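Local coordinates for CIR protein (Plasmodium chabaudi chabaudi, PDB 6ZYV) that is of unknown function but belongs to the Plasmodium interspersed repeat (PIR) family of variant proteins, and probably exposes this helical ectodomain from a membrane anchor, at residues Glu53-Lys58 and Asn100-Glu105; Val68-Ile73 and Gly89-Trp94; Asp145-Asn150 and Lys209-Ile214; Asn169-Asn174 and Lys224-Gly229. The protein carries 5 engineered substitutions. All coordinates share one frame; numbering follows the deposited sequence.

How the contacts relate
The four contacts sample an all-helical ectodomain with no strand in the model and no ligand or active site assigned. Contacts 1 and 2 share helices 55-71 and 81-101; their centres lie about 19 Å apart, and contact 2 is nested within the loop that contact 1 closes. Contact 2, its centre about 7 Å from the chain's centre, touches contact 3 directly: Ile92 CG2 lies 3.8 Å from Met147 CG, and Tyr90 CE1 lies 3.8 Å from Ile214 CG2. Contacts 3 and 4 both use helix 213-226 and alternate along the chain, although their centres are about 27 Å apart. Contacts 1 and 4 lie on opposite sides of the chain's centre, their centres about 35 Å apart.

Contact 1 (Glu53-Lys58 and Asn100-Glu105); sequences ETNNDK and NQMPNE
Asn55 and Met102 meet where one helix starts and another has just ended, in a thin contact between the N-terminus of helix 55-71 and the type II turn Met102-Glu105 that follows helix 81-101. The methyl CE of Met102 reaches CB of Asn55 at 4.0 Å. Turns at chi2 (-69°) and chi3 (-74°) bend the thioether chain and set its end against the aliphatic root of Asn55 rather than its amide. Beside this pair, Asn56 OD1 and Glu105 OE2, both acceptors, merely lie near each other at 4.2 Å; Glu105 instead uses OE1 to bond Thr109 OG1. Only 113 Å² is buried over both sides, and the nearest CA atoms, those of Asn55 and Met102, are still 9.4 Å apart. Loop residues fill in the surroundings: Ile24 touches Asn55 and Ile27 touches Met102, while Phe113 and His117 of helix 110-118 pack on Asn56. The capped helix start probably sets where the two asparagines stand. Thr54 is the N-cap, its OG1 accepting a weak bond from Asp57 N at 3.3 Å with an N-H...O angle of 150°.

Contact 2 (Val68-Ile73 and Gly89-Trp94); sequences VMFEHI and GYAILW
Phe70 drives a single ring corner into helix 81-101, where Tyr90 and Ala91 receive it. CE2 is the atom that does the touching: it lies 3.7 Å from Tyr90 CB, 3.8 Å from Ala91 N and 4.0 Å from Ala91 CB. Ala91 N sits at the ring edge, near its plane, so the phenyl group points into the backbone of the opposing helix instead of lying flat along it. A chi1 of -68° places CG beside the backbone N of Phe70 and directs the ring across the gap, which is wide at the main chain: the CA atoms of Phe70 and Ala91 are 8.6 Å apart. Tyr90 contributes only its CB here, because its phenol ring leads away, touching Leu8 of helix 8-20. All three touching residues are buried, and Phe63 and Leu67, earlier on helix 55-71, close in on Ala91.

Another flank of the segment 68-73 is looser. His72 is exposed, and its ring takes part in no contact with residues 89-94; Val68 O lies 3.3 Å above one of its faces, over the ring centre, and Met69 SD sits at its edge. ND1 of that imidazole bonds Asp77 OD2, and Glu71 OE2 bonds Ser129 OG, which ties this polar flank to neighbouring parts of the chain. Helices 55-71 and 81-101 run in opposite senses and are joined by a short connection holding the Cys74-Cys79 disulfide; Phe70 fills the inner seam of this antiparallel helical hairpin.

Contact 3 (Asp145-Asn150 and Lys209-Ile214); sequences DLMNMN and KQILPI
Ile211 packs its branched side chain against both Met147 and Asn150 at the end of helix 134-149. From CB, one branch is the methyl CG2, which sits 3.8 Å from Met147 CE and equally close to Asn150 ND2. The other branch begins at CG1, 4.1 Å from that same ND2, and ends at CD1, which presses on the Asn150 amide with CG at 3.8 Å. With chi1 at 65°, CG1 falls between the backbone N and the carbonyl carbon, leaving CG2 beside the N; both branches then lie over one face of the amide, CD1 nearly above its CG.

That amide is itself fixed. ND2 bonds Leu146 O at 3.0 Å, tilted 34° from the carbonyl plane, while Asn150 N reaches the same oxygen from the other face; ND2 also bonds Ser207 O. Two partners for one nitrogen hold the amide's rotation under the isoleucine and join the helix end to the start of helix 206-211.

Alongside, Leu146 crosses Gln210 at about a right angle, its CD1 3.7 Å from Gln210 CB. Gln210 is solvent-exposed, so this flank forms the outer margin, whereas Ile154 and Phe157 of helix 154-174 pack on Ile211 toward the interior. The side-chain amide of the first residue past the helix thus bonds back to the carbonyl of Leu146, where the short, weakly bonded helix 206-211 packs on the C-terminal end of helix 134-149 in an all-alpha fold.

Contact 4 (Asn169-Asn174 and Lys224-Gly229); sequences NELDKN and KKCNNG
Leu171 meets Lys225 and Cys226 with no flat group between them; the flat groups nearby are turned to other uses. The Glu170 carboxylate, one residue along, is engaged within its own helix by Lys173, whose NZ meets OE2 of Glu170 at 3.1 Å through the syn lone pair, on the side of the other carboxylate oxygen. This salt bridge joins residues three positions apart on helix 154-174 and lies apart from the interface.

The contact itself is apolar. Both methyls of Leu171 work: CD2 lies 3.7 Å from Lys225 CB, and CD1 lies 4.1 Å from Cys226 SG. With chi1 at 175°, CG stands opposite the backbone N, which carries the fork out toward helix 213-226. Lys225 meets it at about a right angle and only by the base of its chain, since a bend at chi2 (-62°) leads the ammonium end away. Leu171 and Cys226 have their CA atoms 7.3 Å apart, yet the two segments bury just 111 Å² in all.

The sulfur touched by Leu171 is half of the disulfide to Cys181, which fixes the end of helix 213-226 to the start of helix 181-198. Asp172, on another side of the turn, makes a salt bridge to Lys13 of helix 8-20. Helix 154-174 thus has helix 213-226 against Leu171 and helix 8-20 at Asp172, while Phe234 of the loop after helix 213-226 packs on Cys226.

Contact 1 (Glu53-Lys58 and Asn100-Glu105)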
loop_
_atom_site.group_PDB
_atom_site.type_symbol
_atom_site.label_atom_id
_atom_site.label_comp_id
_atom_site.label_asym_id
_atom_site.label_seq_id
_atom_site.Cartn_x
_atom_site.Cartn_y
_atom_site.Cartn_z
ATOM N N GLU A 53 9.473 1.277 -21.285
ATOM C CA GLU A 53 10.718 1.991 -21.564
ATOM C C GLU A 53 11.072 3.008 -20.474
ATOM O O GLU A 53 12.209 3.037 -20.000
ATOM C CB GLU A 53 10.634 2.670 -22.941
ATOM C CG GLU A 53 11.880 3.452 -23.327
ATOM C CD GLU A 53 11.771 4.230 -24.628
ATOM O OE1 GLU A 53 10.638 4.381 -25.147
ATOM O OE2 GLU A 53 12.822 4.697 -25.126
ATOM N N THR A 54 10.099 3.829 -20.070
ATOM C CA THR A 54 10.336 4.847 -19.058
ATOM C C THR A 54 10.008 4.361 -17.634
ATOM O O THR A 54 9.356 3.329 -17.453
ATOM C CB THR A 54 9.602 6.152 -19.424
ATOM O OG1 THR A 54 8.202 5.998 -19.206
ATOM C CG2 THR A 54 9.876 6.597 -20.854
ATOM N N ASN A 55 10.493 5.113 -16.630
ATOM C CA ASN A 55 10.254 4.895 -15.209
ATOM C C ASN A 55 8.766 5.059 -14.895
ATOM O O ASN A 55 8.230 4.309 -14.083
ATOM C CB ASN A 55 11.056 5.902 -14.383
ATOM C CG ASN A 55 12.531 5.634 -14.397
ATOM O OD1 ASN A 55 12.967 4.495 -14.619
ATOM N ND2 ASN A 55 13.328 6.679 -14.161
ATOM N N ASN A 56 8.100 6.027 -15.547
ATOM C CA ASN A 56 6.684 6.268 -15.372
ATOM C C ASN A 56 5.868 5.086 -15.885
ATOM O O ASN A 56 4.844 4.764 -15.287
ATOM C CB ASN A 56 6.261 7.536 -16.088
ATOM C CG ASN A 56 6.773 8.808 -15.447
ATOM O OD1 ASN A 56 7.206 8.833 -14.290
ATOM N ND2 ASN A 56 6.733 9.893 -16.191
ATOM N N ASP A 57 6.321 4.440 -16.982
ATOM C CA ASP A 57 5.681 3.261 -17.568
ATOM C C ASP A 57 5.763 2.099 -16.583
ATOM O O ASP A 57 4.791 1.383 -16.410
ATOM C CB ASP A 57 6.374 2.845 -18.889
ATOM C CG ASP A 57 6.044 3.696 -20.102
ATOM O OD1 ASP A 57 5.360 4.732 -19.936
ATOM O OD2 ASP A 57 6.490 3.332 -21.228
ATOM N N LYS A 58 6.919 1.907 -15.945
ATOM C CA LYS A 58 7.132 0.829 -14.980
ATOM C C LYS A 58 6.280 1.025 -13.723
ATOM O O LYS A 58 5.721 0.054 -13.213
ATOM C CB LYS A 58 8.623 0.732 -14.608
ATOM C CG LYS A 58 9.524 0.340 -15.772
ATOM C CD LYS A 58 11.008 0.443 -15.399
ATOM C CE LYS A 58 11.893 0.304 -16.610
ATOM N NZ LYS A 58 13.042 1.258 -16.581
ATOM N N ASN A 100 6.986 10.118 -3.876
ATOM C CA ASN A 100 7.792 10.844 -2.901
ATOM C C ASN A 100 9.282 10.460 -3.053
ATOM O O ASN A 100 10.141 11.337 -2.955
ATOM C CB ASN A 100 7.301 10.573 -1.475
ATOM C CG ASN A 100 8.065 11.360 -0.441
ATOM O OD1 ASN A 100 8.870 10.824 0.315
ATOM N ND2 ASN A 100 7.855 12.658 -0.424
ATOM N N GLN A 101 9.581 9.184 -3.362
ATOM C CA GLN A 101 10.955 8.729 -3.565
ATOM C C GLN A 101 11.563 9.312 -4.838
ATOM O O GLN A 101 12.703 9.767 -4.815
ATOM C CB GLN A 101 11.036 7.189 -3.641
ATOM C CG GLN A 101 10.598 6.469 -2.373
ATOM C CD GLN A 101 11.583 6.616 -1.242
ATOM O OE1 GLN A 101 11.513 7.557 -0.441
ATOM N NE2 GLN A 101 12.522 5.671 -1.146
ATOM N N MET A 102 10.808 9.289 -5.945
ATOM C CA MET A 102 11.245 9.801 -7.240
ATOM C C MET A 102 11.622 11.256 -7.130
ATOM O O MET A 102 10.911 12.020 -6.476
ATOM C CB MET A 102 10.097 9.714 -8.267
ATOM C CG MET A 102 9.628 8.321 -8.566
ATOM S SD MET A 102 10.893 7.434 -9.470
ATOM C CE MET A 102 10.748 8.201 -11.088
ATOM N N PRO A 103 12.765 11.652 -7.701
ATOM C CA PRO A 103 13.082 13.086 -7.732
ATOM C C PRO A 103 12.170 13.731 -8.788
ATOM O O PRO A 103 11.786 13.071 -9.769
ATOM C CB PRO A 103 14.550 13.108 -8.155
ATOM C CG PRO A 103 14.715 11.890 -9.002
ATOM C CD PRO A 103 13.702 10.862 -8.528
ATOM N N ASN A 104 11.748 14.977 -8.569
ATOM C CA ASN A 104 10.870 15.659 -9.540
ATOM C C ASN A 104 9.434 15.086 -9.634
ATOM O O ASN A 104 8.724 15.302 -10.614
ATOM C CB ASN A 104 11.518 15.713 -10.926
ATOM C CG ASN A 104 11.128 16.930 -11.701
ATOM O OD1 ASN A 104 10.796 16.865 -12.890
ATOM N ND2 ASN A 104 11.148 18.067 -11.035
ATOM N N GLU A 105 9.018 14.362 -8.613
ATOM C CA GLU A 105 7.659 13.851 -8.458
ATOM C C GLU A 105 7.363 13.962 -6.954
ATOM O O GLU A 105 8.270 14.205 -6.159
ATOM C CB GLU A 105 7.520 12.382 -8.933
ATOM C CG GLU A 105 7.648 12.126 -10.429
ATOM C CD GLU A 105 6.620 12.681 -11.409
ATOM O OE1 GLU A 105 5.515 13.086 -10.978
ATOM O OE2 GLU A 105 6.923 12.690 -12.627
#

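Contact 2 (Val68-Ile73 and Gly89-Trp94)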
loop_
_atom_site.group_PDB
_atom_site.type_symbol
_atom_site.label_atom_id
_atom_site.label_comp_id
_atom_site.label_asym_id
_atom_site.label_seq_id
_atom_site.Cartn_x
_atom_site.Cartn_y
_atom_site.Cartn_z
ATOM N N VAL A 68 -4.668 -5.355 -9.539
ATOM C CA VAL A 68 -5.141 -6.640 -10.036
ATOM C C VAL A 68 -4.944 -7.731 -8.949
ATOM O O VAL A 68 -5.874 -8.475 -8.641
ATOM C CB VAL A 68 -4.478 -7.000 -11.381
ATOM C CG1 VAL A 68 -4.698 -8.469 -11.737
ATOM C CG2 VAL A 68 -5.007 -6.102 -12.500
ATOM N N MET A 69 -3.766 -7.758 -8.318
ATOM C CA MET A 69 -3.479 -8.717 -7.257
ATOM C C MET A 69 -4.351 -8.518 -6.040
ATOM O O MET A 69 -4.784 -9.496 -5.465
ATOM C CB MET A 69 -2.005 -8.637 -6.830
ATOM C CG MET A 69 -1.059 -9.126 -7.877
ATOM S SD MET A 69 -1.297 -10.853 -8.356
ATOM C CE MET A 69 -0.957 -11.691 -6.777
ATOM N N PHE A 70 -4.594 -7.270 -5.617
ATOM C CA PHE A 70 -5.425 -6.991 -4.453
ATOM C C PHE A 70 -6.860 -7.467 -4.700
ATOM O O PHE A 70 -7.484 -8.006 -3.792
ATOM C CB PHE A 70 -5.442 -5.485 -4.099
ATOM C CG PHE A 70 -4.154 -4.886 -3.577
ATOM C CD1 PHE A 70 -3.082 -5.694 -3.228
ATOM C CD2 PHE A 70 -4.001 -3.508 -3.477
ATOM C CE1 PHE A 70 -1.895 -5.136 -2.780
ATOM C CE2 PHE A 70 -2.827 -2.952 -2.985
ATOM C CZ PHE A 70 -1.781 -3.761 -2.642
ATOM N N GLU A 71 -7.398 -7.257 -5.914
ATOM C CA GLU A 71 -8.755 -7.709 -6.238
ATOM C C GLU A 71 -8.858 -9.265 -6.106
ATOM O O GLU A 71 -9.912 -9.778 -5.739
ATOM C CB GLU A 71 -9.136 -7.250 -7.658
ATOM C CG GLU A 71 -10.543 -7.628 -8.087
ATOM C CD GLU A 71 -10.880 -7.423 -9.558
ATOM O OE1 GLU A 71 -9.969 -7.498 -10.415
ATOM O OE2 GLU A 71 -12.075 -7.207 -9.854
ATOM N N HIS A 72 -7.760 -10.001 -6.340
ATOM C CA HIS A 72 -7.758 -11.465 -6.195
ATOM C C HIS A 72 -8.022 -11.917 -4.760
ATOM O O HIS A 72 -8.389 -13.072 -4.556
ATOM C CB HIS A 72 -6.419 -12.067 -6.624
ATOM C CG HIS A 72 -6.087 -11.880 -8.061
ATOM N ND1 HIS A 72 -7.062 -11.928 -9.039
ATOM C CD2 HIS A 72 -4.879 -11.711 -8.648
ATOM C CE1 HIS A 72 -6.418 -11.780 -10.186
ATOM N NE2 HIS A 72 -5.106 -11.626 -9.993
ATOM N N ILE A 73 -7.782 -11.031 -3.764
ATOM C CA ILE A 73 -8.042 -11.328 -2.362
ATOM C C ILE A 73 -9.555 -11.493 -2.132
ATOM O O ILE A 73 -9.968 -12.323 -1.321
ATOM C CB ILE A 73 -7.402 -10.269 -1.422
ATOM C CG1 ILE A 73 -5.901 -10.058 -1.753
ATOM C CG2 ILE A 73 -7.570 -10.692 0.051
ATOM C CD1 ILE A 73 -5.238 -8.854 -0.984
ATOM N N GLY A 89 -6.996 2.409 -1.491
ATOM C CA GLY A 89 -6.236 3.129 -0.492
ATOM C C GLY A 89 -4.840 2.590 -0.293
ATOM O O GLY A 89 -3.913 3.390 -0.167
ATOM N N TYR A 90 -4.662 1.240 -0.268
ATOM C CA TYR A 90 -3.329 0.633 -0.119
ATOM C C TYR A 90 -2.461 0.924 -1.319
ATOM O O TYR A 90 -1.296 1.266 -1.139
ATOM C CB TYR A 90 -3.401 -0.892 0.047
ATOM C CG TYR A 90 -4.016 -1.358 1.335
ATOM C CD1 TYR A 90 -3.624 -0.817 2.545
ATOM C CD2 TYR A 90 -4.920 -2.411 1.353
ATOM C CE1 TYR A 90 -4.170 -1.262 3.735
ATOM C CE2 TYR A 90 -5.482 -2.855 2.529
ATOM C CZ TYR A 90 -5.108 -2.276 3.719
ATOM O OH TYR A 90 -5.665 -2.818 4.840
ATOM N N ALA A 91 -3.012 0.786 -2.530
ATOM C CA ALA A 91 -2.298 0.993 -3.784
ATOM C C ALA A 91 -1.908 2.453 -3.951
ATOM O O ALA A 91 -0.790 2.744 -4.357
ATOM C CB ALA A 91 -3.163 0.535 -4.960
ATOM N N ILE A 92 -2.812 3.378 -3.602
ATOM C CA ILE A 92 -2.542 4.813 -3.706
ATOM C C ILE A 92 -1.572 5.293 -2.614
ATOM O O ILE A 92 -0.793 6.211 -2.856
ATOM C CB ILE A 92 -3.871 5.595 -3.774
ATOM C CG1 ILE A 92 -4.545 5.292 -5.141
ATOM C CG2 ILE A 92 -3.686 7.116 -3.571
ATOM C CD1 ILE A 92 -5.972 5.703 -5.251
ATOM N N LEU A 93 -1.524 4.607 -1.473
ATOM C CA LEU A 93 -0.547 4.881 -0.421
ATOM C C LEU A 93 0.833 4.471 -0.944
ATOM O O LEU A 93 1.788 5.224 -0.791
ATOM C CB LEU A 93 -0.890 4.094 0.869
ATOM C CG LEU A 93 0.112 4.231 2.015
ATOM C CD1 LEU A 93 0.214 5.710 2.471
ATOM C CD2 LEU A 93 -0.254 3.276 3.194
ATOM N N TRP A 94 0.932 3.295 -1.607
ATOM C CA TRP A 94 2.187 2.828 -2.188
ATOM C C TRP A 94 2.626 3.795 -3.286
ATOM O O TRP A 94 3.802 4.157 -3.354
ATOM C CB TRP A 94 2.035 1.402 -2.757
ATOM C CG TRP A 94 3.238 0.929 -3.528
ATOM C CD1 TRP A 94 4.411 0.446 -3.011
ATOM C CD2 TRP A 94 3.412 0.967 -4.964
ATOM N NE1 TRP A 94 5.272 0.127 -4.038
ATOM C CE2 TRP A 94 4.677 0.431 -5.246
ATOM C CE3 TRP A 94 2.589 1.341 -6.046
ATOM C CZ2 TRP A 94 5.150 0.285 -6.572
ATOM C CZ3 TRP A 94 3.072 1.227 -7.342
ATOM C CH2 TRP A 94 4.341 0.710 -7.596
#

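Contact 3 (Asp145-Asn150 and Lys209-Ile214)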
loop_
_atom_site.group_PDB
_atom_site.type_symbol
_atom_site.label_atom_id
_atom_site.label_comp_id
_atom_site.label_asym_id
_atom_site.label_seq_id
_atom_site.Cartn_x
_atom_site.Cartn_y
_atom_site.Cartn_z
ATOM N N ASP A 145 -6.914 12.787 -2.686
ATOM C CA ASP A 145 -7.137 13.975 -1.874
ATOM C C ASP A 145 -6.683 13.748 -0.428
ATOM O O ASP A 145 -6.089 14.638 0.173
ATOM C CB ASP A 145 -8.602 14.401 -1.938
ATOM C CG ASP A 145 -8.841 15.803 -1.426
ATOM O OD1 ASP A 145 -8.032 16.706 -1.763
ATOM O OD2 ASP A 145 -9.833 16.008 -0.680
ATOM N N LEU A 146 -6.896 12.535 0.101
ATOM C CA LEU A 146 -6.445 12.157 1.419
ATOM C C LEU A 146 -4.923 12.159 1.489
ATOM O O LEU A 146 -4.391 12.599 2.495
ATOM C CB LEU A 146 -6.975 10.783 1.806
ATOM C CG LEU A 146 -8.383 10.775 2.348
ATOM C CD1 LEU A 146 -8.891 9.352 2.466
ATOM C CD2 LEU A 146 -8.487 11.589 3.680
ATOM N N MET A 147 -4.229 11.702 0.444
ATOM C CA MET A 147 -2.763 11.728 0.434
ATOM C C MET A 147 -2.243 13.150 0.467
ATOM O O MET A 147 -1.268 13.416 1.165
ATOM C CB MET A 147 -2.167 10.929 -0.746
ATOM C CG MET A 147 -2.610 9.463 -0.778
ATOM S SD MET A 147 -1.971 8.421 0.546
ATOM C CE MET A 147 -3.332 8.425 1.696
ATOM N N ASN A 148 -2.923 14.077 -0.244
ATOM C CA ASN A 148 -2.577 15.490 -0.270
ATOM C C ASN A 148 -2.888 16.178 1.040
ATOM O O ASN A 148 -2.109 17.006 1.476
ATOM C CB ASN A 148 -3.273 16.204 -1.434
ATOM C CG ASN A 148 -2.497 16.066 -2.711
ATOM O OD1 ASN A 148 -1.626 16.900 -3.005
ATOM N ND2 ASN A 148 -2.758 14.996 -3.464
ATOM N N MET A 149 -4.005 15.828 1.681
ATOM C CA MET A 149 -4.382 16.406 2.978
ATOM C C MET A 149 -3.390 16.024 4.088
ATOM O O MET A 149 -3.213 16.770 5.047
ATOM C CB MET A 149 -5.789 15.945 3.391
ATOM C CG MET A 149 -6.945 16.559 2.585
ATOM S SD MET A 149 -6.877 18.337 2.299
ATOM C CE MET A 149 -8.390 18.577 1.256
ATOM N N ASN A 150 -2.747 14.864 3.959
ATOM C CA ASN A 150 -1.794 14.342 4.927
ATOM C C ASN A 150 -0.363 14.340 4.351
ATOM O O ASN A 150 0.468 13.632 4.901
ATOM C CB ASN A 150 -2.172 12.868 5.240
ATOM C CG ASN A 150 -3.451 12.682 6.036
ATOM O OD1 ASN A 150 -3.536 13.049 7.207
ATOM N ND2 ASN A 150 -4.459 12.083 5.430
ATOM N N LYS A 209 -8.038 10.395 10.421
ATOM C CA LYS A 209 -9.025 9.345 10.734
ATOM C C LYS A 209 -9.306 8.411 9.561
ATOM O O LYS A 209 -9.701 7.252 9.770
ATOM C CB LYS A 209 -10.363 9.940 11.262
ATOM C CG LYS A 209 -10.395 10.470 12.728
ATOM C CD LYS A 209 -11.305 11.767 12.822
ATOM C CE LYS A 209 -12.596 11.763 13.633
ATOM N NZ LYS A 209 -13.312 13.083 13.602
ATOM N N GLN A 210 -9.121 8.903 8.322
ATOM C CA GLN A 210 -9.355 8.094 7.138
ATOM C C GLN A 210 -8.151 7.271 6.715
ATOM O O GLN A 210 -8.330 6.325 5.947
ATOM C CB GLN A 210 -9.870 8.932 5.974
ATOM C CG GLN A 210 -11.277 9.451 6.167
ATOM C CD GLN A 210 -11.992 9.624 4.845
ATOM O OE1 GLN A 210 -12.353 10.737 4.459
ATOM N NE2 GLN A 210 -12.210 8.528 4.115
ATOM N N ILE A 211 -6.925 7.620 7.154
ATOM C CA ILE A 211 -5.753 6.763 6.830
ATOM C C ILE A 211 -5.419 5.817 8.005
ATOM O O ILE A 211 -4.935 4.721 7.782
ATOM C CB ILE A 211 -4.522 7.543 6.322
ATOM C CG1 ILE A 211 -3.962 8.473 7.411
ATOM C CG2 ILE A 211 -4.922 8.330 5.103
ATOM C CD1 ILE A 211 -2.637 9.119 7.055
ATOM N N LEU A 212 -5.731 6.234 9.246
ATOM C CA LEU A 212 -5.552 5.430 10.442
ATOM C C LEU A 212 -6.080 3.959 10.322
ATOM O O LEU A 212 -5.339 3.072 10.734
ATOM C CB LEU A 212 -6.166 6.149 11.650
ATOM C CG LEU A 212 -6.091 5.444 13.001
ATOM C CD1 LEU A 212 -4.660 5.071 13.355
ATOM C CD2 LEU A 212 -6.699 6.326 14.095
ATOM N N PRO A 213 -7.271 3.646 9.734
ATOM C CA PRO A 213 -7.703 2.230 9.639
ATOM C C PRO A 213 -6.707 1.244 9.022
ATOM O O PRO A 213 -6.761 0.070 9.350
ATOM C CB PRO A 213 -8.991 2.302 8.818
ATOM C CG PRO A 213 -9.534 3.648 9.156
ATOM C CD PRO A 213 -8.317 4.542 9.208
ATOM N N ILE A 214 -5.790 1.694 8.175
ATOM C CA ILE A 214 -4.746 0.838 7.605
ATOM C C ILE A 214 -3.906 0.200 8.756
ATOM O O ILE A 214 -3.660 -1.014 8.769
ATOM C CB ILE A 214 -3.829 1.705 6.688
ATOM C CG1 ILE A 214 -4.559 2.192 5.421
ATOM C CG2 ILE A 214 -2.526 0.990 6.357
ATOM C CD1 ILE A 214 -3.869 3.396 4.739
#

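Contact 4 (Asn169-Asn174 and Lys224-Gly229)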
loop_
_atom_site.group_PDB
_atom_site.type_symbol
_atom_site.label_atom_id
_atom_site.label_comp_id
_atom_site.label_asym_id
_atom_site.label_seq_id
_atom_site.Cartn_x
_atom_site.Cartn_y
_atom_site.Cartn_z
ATOM N N ASN A 169 5.179 -10.542 7.571
ATOM C CA ASN A 169 6.145 -11.400 6.874
ATOM C C ASN A 169 6.734 -12.403 7.857
ATOM O O ASN A 169 6.922 -13.557 7.499
ATOM C CB ASN A 169 7.274 -10.565 6.240
ATOM C CG ASN A 169 8.359 -11.390 5.560
ATOM O OD1 ASN A 169 9.564 -11.258 5.860
ATOM N ND2 ASN A 169 7.959 -12.285 4.644
ATOM N N GLU A 170 7.028 -11.972 9.089
ATOM C CA GLU A 170 7.548 -12.859 10.114
ATOM C C GLU A 170 6.527 -13.933 10.468
ATOM O O GLU A 170 6.871 -15.108 10.545
ATOM C CB GLU A 170 7.959 -12.068 11.362
ATOM C CG GLU A 170 9.262 -11.317 11.211
ATOM C CD GLU A 170 10.401 -12.217 10.778
ATOM O OE1 GLU A 170 10.697 -13.189 11.513
ATOM O OE2 GLU A 170 10.956 -11.979 9.680
ATOM N N LEU A 171 5.272 -13.540 10.634
ATOM C CA LEU A 171 4.194 -14.476 10.924
ATOM C C LEU A 171 4.020 -15.481 9.772
ATOM O O LEU A 171 3.742 -16.647 10.007
ATOM C CB LEU A 171 2.905 -13.676 11.127
ATOM C CG LEU A 171 1.645 -14.469 11.327
ATOM C CD1 LEU A 171 1.606 -15.055 12.715
ATOM C CD2 LEU A 171 0.438 -13.612 11.070
ATOM N N ASP A 172 4.199 -15.020 8.536
ATOM C CA ASP A 172 4.069 -15.815 7.326
ATOM C C ASP A 172 5.136 -16.904 7.243
ATOM O O ASP A 172 4.854 -17.985 6.727
ATOM C CB ASP A 172 4.149 -14.896 6.097
ATOM C CG ASP A 172 3.675 -15.518 4.799
ATOM O OD1 ASP A 172 3.048 -16.605 4.853
ATOM O OD2 ASP A 172 3.921 -14.913 3.722
ATOM N N LYS A 173 6.344 -16.641 7.760
ATOM C CA LYS A 173 7.415 -17.629 7.718
ATOM C C LYS A 173 7.474 -18.500 8.981
ATOM O O LYS A 173 7.683 -19.708 8.873
ATOM C CB LYS A 173 8.771 -16.977 7.392
ATOM C CG LYS A 173 9.437 -16.224 8.533
ATOM C CD LYS A 173 10.612 -15.390 8.028
ATOM C CE LYS A 173 11.725 -15.308 9.043
ATOM N NZ LYS A 173 12.765 -14.332 8.632
ATOM N N ASN A 174 7.260 -17.919 10.168
ATOM C CA ASN A 174 7.286 -18.688 11.418
ATOM C C ASN A 174 6.011 -19.525 11.628
ATOM O O ASN A 174 6.056 -20.536 12.344
ATOM C CB ASN A 174 7.553 -17.777 12.620
ATOM C CG ASN A 174 8.986 -17.303 12.708
ATOM O OD1 ASN A 174 9.372 -16.291 12.106
ATOM N ND2 ASN A 174 9.807 -18.024 13.463
ATOM N N LYS A 224 -4.358 -10.736 16.654
ATOM C CA LYS A 224 -5.337 -11.809 16.703
ATOM C C LYS A 224 -4.718 -13.082 16.073
ATOM O O LYS A 224 -4.948 -14.169 16.574
ATOM C CB LYS A 224 -6.609 -11.430 15.921
ATOM C CG LYS A 224 -7.543 -10.482 16.663
ATOM C CD LYS A 224 -8.691 -10.036 15.755
ATOM C CE LYS A 224 -9.701 -9.159 16.456
ATOM N NZ LYS A 224 -10.896 -8.902 15.596
ATOM N N LYS A 225 -3.939 -12.939 14.969
ATOM C CA LYS A 225 -3.301 -14.068 14.291
ATOM C C LYS A 225 -2.155 -14.640 15.128
ATOM O O LYS A 225 -2.027 -15.852 15.212
ATOM C CB LYS A 225 -2.833 -13.713 12.858
ATOM C CG LYS A 225 -3.972 -13.426 11.874
ATOM C CD LYS A 225 -4.902 -14.638 11.663
ATOM C CE LYS A 225 -6.133 -14.316 10.829
ATOM N NZ LYS A 225 -6.863 -15.552 10.396
ATOM N N CYS A 226 -1.357 -13.793 15.791
ATOM C CA CYS A 226 -0.293 -14.280 16.676
ATOM C C CYS A 226 -0.885 -15.061 17.821
ATOM O O CYS A 226 -0.378 -16.132 18.141
ATOM C CB CYS A 226 0.577 -13.140 17.183
ATOM S SG CYS A 226 1.690 -12.462 15.928
ATOM N N ASN A 227 -2.027 -14.596 18.365
ATOM C CA ASN A 227 -2.705 -15.310 19.436
ATOM C C ASN A 227 -3.479 -16.553 18.981
ATOM O O ASN A 227 -4.312 -17.070 19.727
ATOM C CB ASN A 227 -3.586 -14.370 20.256
ATOM C CG ASN A 227 -2.871 -13.855 21.474
ATOM O OD1 ASN A 227 -1.831 -14.378 21.896
ATOM N ND2 ASN A 227 -3.399 -12.813 22.078
ATOM N N ASN A 228 -3.193 -17.052 17.778
ATOM C CA ASN A 228 -3.726 -18.316 17.288
ATOM C C ASN A 228 -2.743 -19.485 17.510
ATOM O O ASN A 228 -3.150 -20.641 17.504
ATOM C CB ASN A 228 -4.182 -18.230 15.833
ATOM C CG ASN A 228 -5.505 -17.532 15.664
ATOM O OD1 ASN A 228 -6.247 -17.323 16.623
ATOM N ND2 ASN A 228 -5.845 -17.145 14.448
ATOM N N GLY A 229 -1.472 -19.184 17.723
ATOM C CA GLY A 229 -0.464 -20.198 18.003
ATOM C C GLY A 229 0.295 -19.958 19.297
ATOM O O GLY A 229 1.216 -20.710 19.614
#